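Local coordinates for protein Vlm2 (PDB 6ECB) that helps build the depsipeptide valinomycin as a nonribosomal peptide synthetase, the chain here being its thioesterase domain, which acts on substrates held as acyl-enzyme intermediates, at residues I55-H60 with T275-P280; G133-D138 with Q287-H292. All coordinates share one frame; numbering follows the deposited sequence.

Contact 1. Residues I55-H60 with T275-P280; sequences IELARH and TMLRAP
Leu277 meets Glu56 and Leu57 where the short helix 55-60 of this alpha/beta-hydrolase fold comes against the loop between strand 264-268 and helix 281-293. Earlier in the same loop stands His273, probably the histidine of a Ser-His-Asp triad with Ser111 and Asp138. Within the loop, residues 275-277 form a 3-10 turn, closed by the bond from Arg278 N to Thr275 O (3.1 Å), while Thr275 OG1 is hydrogen-bonded to Asp272 N. The buried side chain of Met276 lies against His110 and Thr242.

Leu277 carries the contact with both its backbone and its side chain. Its carbonyl oxygen accepts a hydrogen bond from a water at 2.8 Å, and the same water takes the N-H of Leu57, also 2.8 Å from N to water, so a first-turn amide of the helix is satisfied through solvent. Beside this bridge, Glu56 CB packs on Leu277 O at 3.7 Å. Leu57, its CG anti to the backbone N (chi1 176°), runs beside Leu277 toward the sheet, the two meeting CD2 to CD2 at 4.2 Å.

The side chain of Arg278 points away from the helix, and its NE forms a salt bridge with Asp172, while Thr275 CA sits over one guanidinium face, near its rim. A cis peptide joins Ala279 to Pro280, whose O bonds Ser283 OG in the next helix.

A bend at chi2 (-52°) leads the Glu56 carboxylate to two arginines: OE2 pairs with Arg199, and OE1 uses its syn lone pair for Arg59 NH1, in the guanidinium plane, at 3.1 Å. Glu56 also grips His60 through its backbone: ND1, with the acceptor in the ring plane, reaches Glu56 O at 2.8 Å in a nearly straight bond (170°), from above the carbonyl plane.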
loop_
_atom_site.group_PDB
_atom_site.type_symbol
_atom_site.label_atom_id
_atom_site.label_comp_id
_atom_site.label_asym_id
_atom_site.label_seq_id
_atom_site.Cartn_x
_atom_site.Cartn_y
_atom_site.Cartn_z
ATOM N N ILE A 55 7.813 -2.498 3.598
ATOM C CA ILE A 55 8.986 -3.300 3.920
ATOM C C ILE A 55 9.066 -3.558 5.412
ATOM O O ILE A 55 9.356 -4.678 5.845
ATOM C CB ILE A 55 10.267 -2.633 3.386
ATOM C CG1 ILE A 55 10.300 -2.775 1.860
ATOM C CG2 ILE A 55 11.507 -3.254 4.017
ATOM C CD1 ILE A 55 11.317 -1.842 1.211
ATOM N N GLU A 56 8.831 -2.530 6.227
ATOM C CA GLU A 56 8.947 -2.727 7.667
ATOM C C GLU A 56 7.890 -3.701 8.172
ATOM O O GLU A 56 8.195 -4.581 8.992
ATOM C CB GLU A 56 8.839 -1.397 8.407
ATOM C CG GLU A 56 10.082 -0.548 8.369
ATOM C CD GLU A 56 11.362 -1.303 8.817
ATOM O OE1 GLU A 56 11.378 -1.916 9.912
ATOM O OE2 GLU A 56 12.347 -1.289 8.039
ATOM N N LEU A 57 6.658 -3.589 7.670
ATOM C CA LEU A 57 5.613 -4.524 8.050
ATOM C C LEU A 57 6.020 -5.936 7.678
ATOM O O LEU A 57 5.948 -6.862 8.496
ATOM C CB LEU A 57 4.291 -4.142 7.373
ATOM C CG LEU A 57 3.133 -5.100 7.622
ATOM C CD1 LEU A 57 2.774 -5.225 9.093
ATOM C CD2 LEU A 57 1.907 -4.676 6.805
ATOM N N ALA A 58 6.491 -6.108 6.452
ATOM C CA ALA A 58 6.880 -7.435 5.989
ATOM C C ALA A 58 7.981 -8.022 6.854
ATOM O O ALA A 58 7.982 -9.231 7.118
ATOM C CB ALA A 58 7.332 -7.372 4.534
ATOM N N ARG A 59 8.919 -7.182 7.335
ATOM C CA ARG A 59 10.002 -7.692 8.155
ATOM C C ARG A 59 9.530 -8.117 9.537
ATOM O O ARG A 59 10.219 -8.907 10.186
ATOM C CB ARG A 59 11.115 -6.645 8.311
ATOM C CG ARG A 59 11.940 -6.435 7.052
ATOM C CD ARG A 59 13.359 -6.021 7.449
ATOM N NE ARG A 59 13.305 -4.843 8.301
ATOM C CZ ARG A 59 14.282 -4.428 9.096
ATOM N NH1 ARG A 59 14.102 -3.333 9.818
ATOM N NH2 ARG A 59 15.434 -5.087 9.174
ATOM N N HIS A 60 8.410 -7.578 10.011
ATOM C CA HIS A 60 7.933 -7.889 11.350
ATOM C C HIS A 60 6.954 -9.060 11.388
ATOM O O HIS A 60 6.784 -9.677 12.456
ATOM C CB HIS A 60 7.258 -6.658 11.961
ATOM C CG HIS A 60 8.229 -5.635 12.482
ATOM N ND1 HIS A 60 8.842 -4.710 11.668
ATOM C CD2 HIS A 60 8.677 -5.389 13.732
ATOM C CE1 HIS A 60 9.632 -3.937 12.395
ATOM N NE2 HIS A 60 9.548 -4.326 13.651
ATOM N N THR A 275 1.841 6.541 10.816
ATOM C CA THR A 275 2.829 5.890 11.674
ATOM C C THR A 275 2.547 4.415 11.932
ATOM O O THR A 275 3.412 3.722 12.497
ATOM C CB THR A 275 2.910 6.614 13.010
ATOM O OG1 THR A 275 1.731 6.348 13.782
ATOM C CG2 THR A 275 3.073 8.102 12.808
ATOM N N MET A 276 1.375 3.906 11.539
ATOM C CA MET A 276 1.094 2.497 11.776
ATOM C C MET A 276 2.046 1.587 11.001
ATOM O O MET A 276 2.221 0.432 11.397
ATOM C CB MET A 276 -0.347 2.148 11.385
ATOM C CG MET A 276 -0.659 2.561 9.962
ATOM S SD MET A 276 -2.144 1.778 9.328
ATOM C CE MET A 276 -1.591 0.109 9.096
ATOM N N LEU A 277 2.640 2.063 9.905
ATOM C CA LEU A 277 3.512 1.207 9.099
ATOM C C LEU A 277 4.980 1.363 9.485
ATOM O O LEU A 277 5.838 0.796 8.804
ATOM C CB LEU A 277 3.351 1.497 7.606
ATOM C CG LEU A 277 2.004 1.028 7.047
ATOM C CD1 LEU A 277 1.930 1.433 5.568
ATOM C CD2 LEU A 277 1.852 -0.477 7.221
ATOM N N ARG A 278 5.276 2.135 10.530
ATOM C CA ARG A 278 6.638 2.388 10.984
ATOM C C ARG A 278 6.789 1.966 12.431
ATOM O O ARG A 278 5.809 1.809 13.162
ATOM C CB ARG A 278 7.010 3.867 10.868
ATOM C CG ARG A 278 6.644 4.407 9.505
ATOM C CD ARG A 278 7.340 5.693 9.203
ATOM N NE ARG A 278 7.442 6.564 10.369
ATOM C CZ ARG A 278 6.727 7.669 10.562
ATOM N NH1 ARG A 278 5.829 8.070 9.664
ATOM N NH2 ARG A 278 6.915 8.380 11.667
ATOM N N ALA A 279 8.041 1.813 12.850
ATOM C CA ALA A 279 8.308 1.478 14.231
ATOM C C ALA A 279 7.869 2.640 15.121
ATOM O O ALA A 279 7.968 3.803 14.722
ATOM C CB ALA A 279 9.800 1.190 14.431
ATOM N N PRO A 280 7.385 2.361 16.337
ATOM C CA PRO A 280 7.237 1.061 17.001
ATOM C C PRO A 280 5.892 0.415 16.737
ATOM O O PRO A 280 5.682 -0.729 17.116
ATOM C CB PRO A 280 7.363 1.419 18.474
ATOM C CG PRO A 280 6.707 2.772 18.519
ATOM C CD PRO A 280 7.119 3.464 17.273
HETATM O O HOH W 1 5.808 -1.094 6.718
#

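Contact 2. Residues G133-D138 with Q287-H292; sequences GLIILD and QLLDRH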
loop_
_atom_site.group_PDB
_atom_site.type_symbol
_atom_site.label_atom_id
_atom_site.label_comp_id
_atom_site.label_asym_id
_atom_site.label_seq_id
_atom_site.Cartn_x
_atom_site.Cartn_y
_atom_site.Cartn_z
ATOM N N GLY A 133 -8.286 -13.944 1.123
ATOM C CA GLY A 133 -8.989 -12.848 1.769
ATOM C C GLY A 133 -8.394 -11.537 1.318
ATOM O O GLY A 133 -7.380 -11.494 0.605
ATOM N N LEU A 134 -9.053 -10.466 1.730
ATOM C CA LEU A 134 -8.597 -9.105 1.486
ATOM C C LEU A 134 -8.242 -8.460 2.815
ATOM O O LEU A 134 -9.054 -8.459 3.742
ATOM C CB LEU A 134 -9.673 -8.291 0.780
ATOM C CG LEU A 134 -9.431 -6.792 0.625
ATOM C CD1 LEU A 134 -8.324 -6.556 -0.393
ATOM C CD2 LEU A 134 -10.705 -6.120 0.143
ATOM N N ILE A 135 -7.023 -7.916 2.901
ATOM C CA ILE A 135 -6.537 -7.217 4.079
ATOM C C ILE A 135 -6.506 -5.727 3.752
ATOM O O ILE A 135 -5.715 -5.279 2.907
ATOM C CB ILE A 135 -5.152 -7.727 4.492
ATOM C CG1 ILE A 135 -5.263 -9.192 4.913
ATOM C CG2 ILE A 135 -4.510 -6.822 5.567
ATOM C CD1 ILE A 135 -3.923 -9.874 5.171
ATOM N N ILE A 136 -7.343 -4.953 4.439
ATOM C CA ILE A 136 -7.387 -3.500 4.294
ATOM C C ILE A 136 -6.655 -2.880 5.478
ATOM O O ILE A 136 -6.997 -3.119 6.649
ATOM C CB ILE A 136 -8.830 -2.977 4.210
ATOM C CG1 ILE A 136 -9.523 -3.479 2.935
ATOM C CG2 ILE A 136 -8.837 -1.436 4.322
ATOM C CD1 ILE A 136 -8.894 -3.010 1.641
ATOM N N LEU A 137 -5.660 -2.045 5.180
ATOM C CA LEU A 137 -4.889 -1.363 6.214
ATOM C C LEU A 137 -5.352 0.093 6.289
ATOM O O LEU A 137 -4.935 0.947 5.498
ATOM C CB LEU A 137 -3.399 -1.467 5.924
ATOM C CG LEU A 137 -2.848 -2.893 5.910
ATOM C CD1 LEU A 137 -1.360 -2.830 5.557
ATOM C CD2 LEU A 137 -3.054 -3.614 7.229
ATOM N N ASP A 138 -6.273 0.333 7.214
ATOM C CA ASP A 138 -6.619 1.656 7.724
ATOM C C ASP A 138 -7.108 2.651 6.669
ATOM O O ASP A 138 -6.781 3.842 6.733
ATOM C CB ASP A 138 -5.419 2.246 8.491
ATOM C CG ASP A 138 -5.831 3.353 9.415
ATOM O OD1 ASP A 138 -6.891 3.205 10.066
ATOM O OD2 ASP A 138 -5.089 4.348 9.518
ATOM N N GLN A 287 1.843 -8.129 14.668
ATOM C CA GLN A 287 1.368 -9.139 15.608
ATOM C C GLN A 287 -0.117 -9.406 15.415
ATOM O O GLN A 287 -0.566 -10.556 15.494
ATOM C CB GLN A 287 1.663 -8.679 17.039
ATOM C CG GLN A 287 1.127 -9.560 18.132
ATOM C CD GLN A 287 1.666 -9.150 19.506
ATOM O OE1 GLN A 287 2.883 -8.988 19.689
ATOM N NE2 GLN A 287 0.763 -8.966 20.470
ATOM N N LEU A 288 -0.895 -8.349 15.157
ATOM C CA LEU A 288 -2.334 -8.500 14.972
ATOM C C LEU A 288 -2.673 -9.133 13.624
ATOM O O LEU A 288 -3.616 -9.938 13.536
ATOM C CB LEU A 288 -3.009 -7.135 15.138
ATOM C CG LEU A 288 -3.048 -6.688 16.601
ATOM C CD1 LEU A 288 -3.327 -5.202 16.745
ATOM C CD2 LEU A 288 -4.079 -7.483 17.357
ATOM N N LEU A 289 -1.947 -8.779 12.558
ATOM C CA LEU A 289 -2.133 -9.492 11.289
ATOM C C LEU A 289 -1.793 -10.963 11.451
ATOM O O LEU A 289 -2.500 -11.840 10.934
ATOM C CB LEU A 289 -1.259 -8.908 10.176
ATOM C CG LEU A 289 -1.876 -7.972 9.165
ATOM C CD1 LEU A 289 -2.301 -6.705 9.874
ATOM C CD2 LEU A 289 -0.866 -7.661 8.054
ATOM N N ASP A 290 -0.703 -11.252 12.159
ATOM C CA ASP A 290 -0.346 -12.641 12.415
ATOM C C ASP A 290 -1.477 -13.358 13.136
ATOM O O ASP A 290 -1.854 -14.479 12.775
ATOM C CB ASP A 290 0.919 -12.735 13.264
ATOM C CG ASP A 290 2.200 -12.499 12.491
ATOM O OD1 ASP A 290 2.220 -12.573 11.253
ATOM O OD2 ASP A 290 3.238 -12.261 13.177
ATOM N N ARG A 291 -2.017 -12.725 14.179
ATOM C CA ARG A 291 -3.027 -13.380 15.007
ATOM C C ARG A 291 -4.315 -13.616 14.235
ATOM O O ARG A 291 -4.933 -14.683 14.363
ATOM C CB ARG A 291 -3.321 -12.527 16.241
ATOM C CG ARG A 291 -4.424 -13.088 17.143
ATOM C CD ARG A 291 -4.713 -12.141 18.316
ATOM N NE ARG A 291 -3.479 -11.611 18.901
ATOM C CZ ARG A 291 -3.422 -10.565 19.722
ATOM N NH1 ARG A 291 -4.534 -9.925 20.071
ATOM N NH2 ARG A 291 -2.249 -10.154 20.189
ATOM N N HIS A 292 -4.758 -12.617 13.470
ATOM C CA HIS A 292 -6.053 -12.677 12.815
ATOM C C HIS A 292 -6.018 -13.350 11.456
ATOM O O HIS A 292 -7.029 -13.946 11.057
ATOM C CB HIS A 292 -6.636 -11.274 12.675
ATOM C CG HIS A 292 -7.110 -10.710 13.967
ATOM N ND1 HIS A 292 -8.374 -10.951 14.464
ATOM C CD2 HIS A 292 -6.488 -9.926 14.876
ATOM C CE1 HIS A 292 -8.509 -10.335 15.624
ATOM N NE2 HIS A 292 -7.381 -9.707 15.899
#
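Leu289 of helix 281-293 packs on Ile135 and Leu137 of strand 134-137, an interior strand of the alpha/beta-hydrolase sheet, flanked by strands 105-110 and 237-241. Residues two apart on a strand present their side chains to the same face, and Leu289 comes down on this pair, so one helix residue supplies the whole contact on its side. All three residues are buried, no hydrogen bond crosses, and Phe240 of the neighbouring strand touches each of them. Leu134 faces the other side of the sheet, against Ala117 and Phe118 of helix 112-126.

The conformation of Leu289 is unusual: its chi1 of -101° lies some 40° beyond the staggered value near -60°. Its two methyls have separate partners, CD1 meeting Leu137 and CD2 Ile135. Leu137 is regular, its CG anti to its own carbonyl carbon and beside the backbone N (chi1 -62°), which swings its end toward the helix although its CB does not point there. The two leucine side chains cross at about a right angle, with Leu137 CD2 and Leu289 CD1 4.1 Å apart.

Just past the strand, Asp138 is probably the triad acid: OD2 is hydrogen-bonded to His273 ND1, and OD1 to Thr242 N and His245 NE2. Back at the interface, Ile135 contributes its branch methyl CG2, which lies 4.5 Å from Leu289 CD2.

Overall arrangement
The two contacts lie side by side in the thioesterase domain, about 13 Å between centres. Their segments alternate along the chain: 55-60, 133-138, 275-280, then 287-292, the loop 275-280 leading directly into helix 281-293. They also touch. Leu57 CD2 of contact 1 packs against Leu137 CD1 of contact 2 at 4.0 Å, and Met276 SD lies 3.4 Å from Asp138 CB. Helices 55-60 and 281-293 thus pack on the same strand, 134-137, through Leu57 and Leu289, while Met276 of the loop reaches Leu137 and Asp138. This region lies beside the probable triad, with Asp138 inside contact 2 and His273 just before segment 275-280.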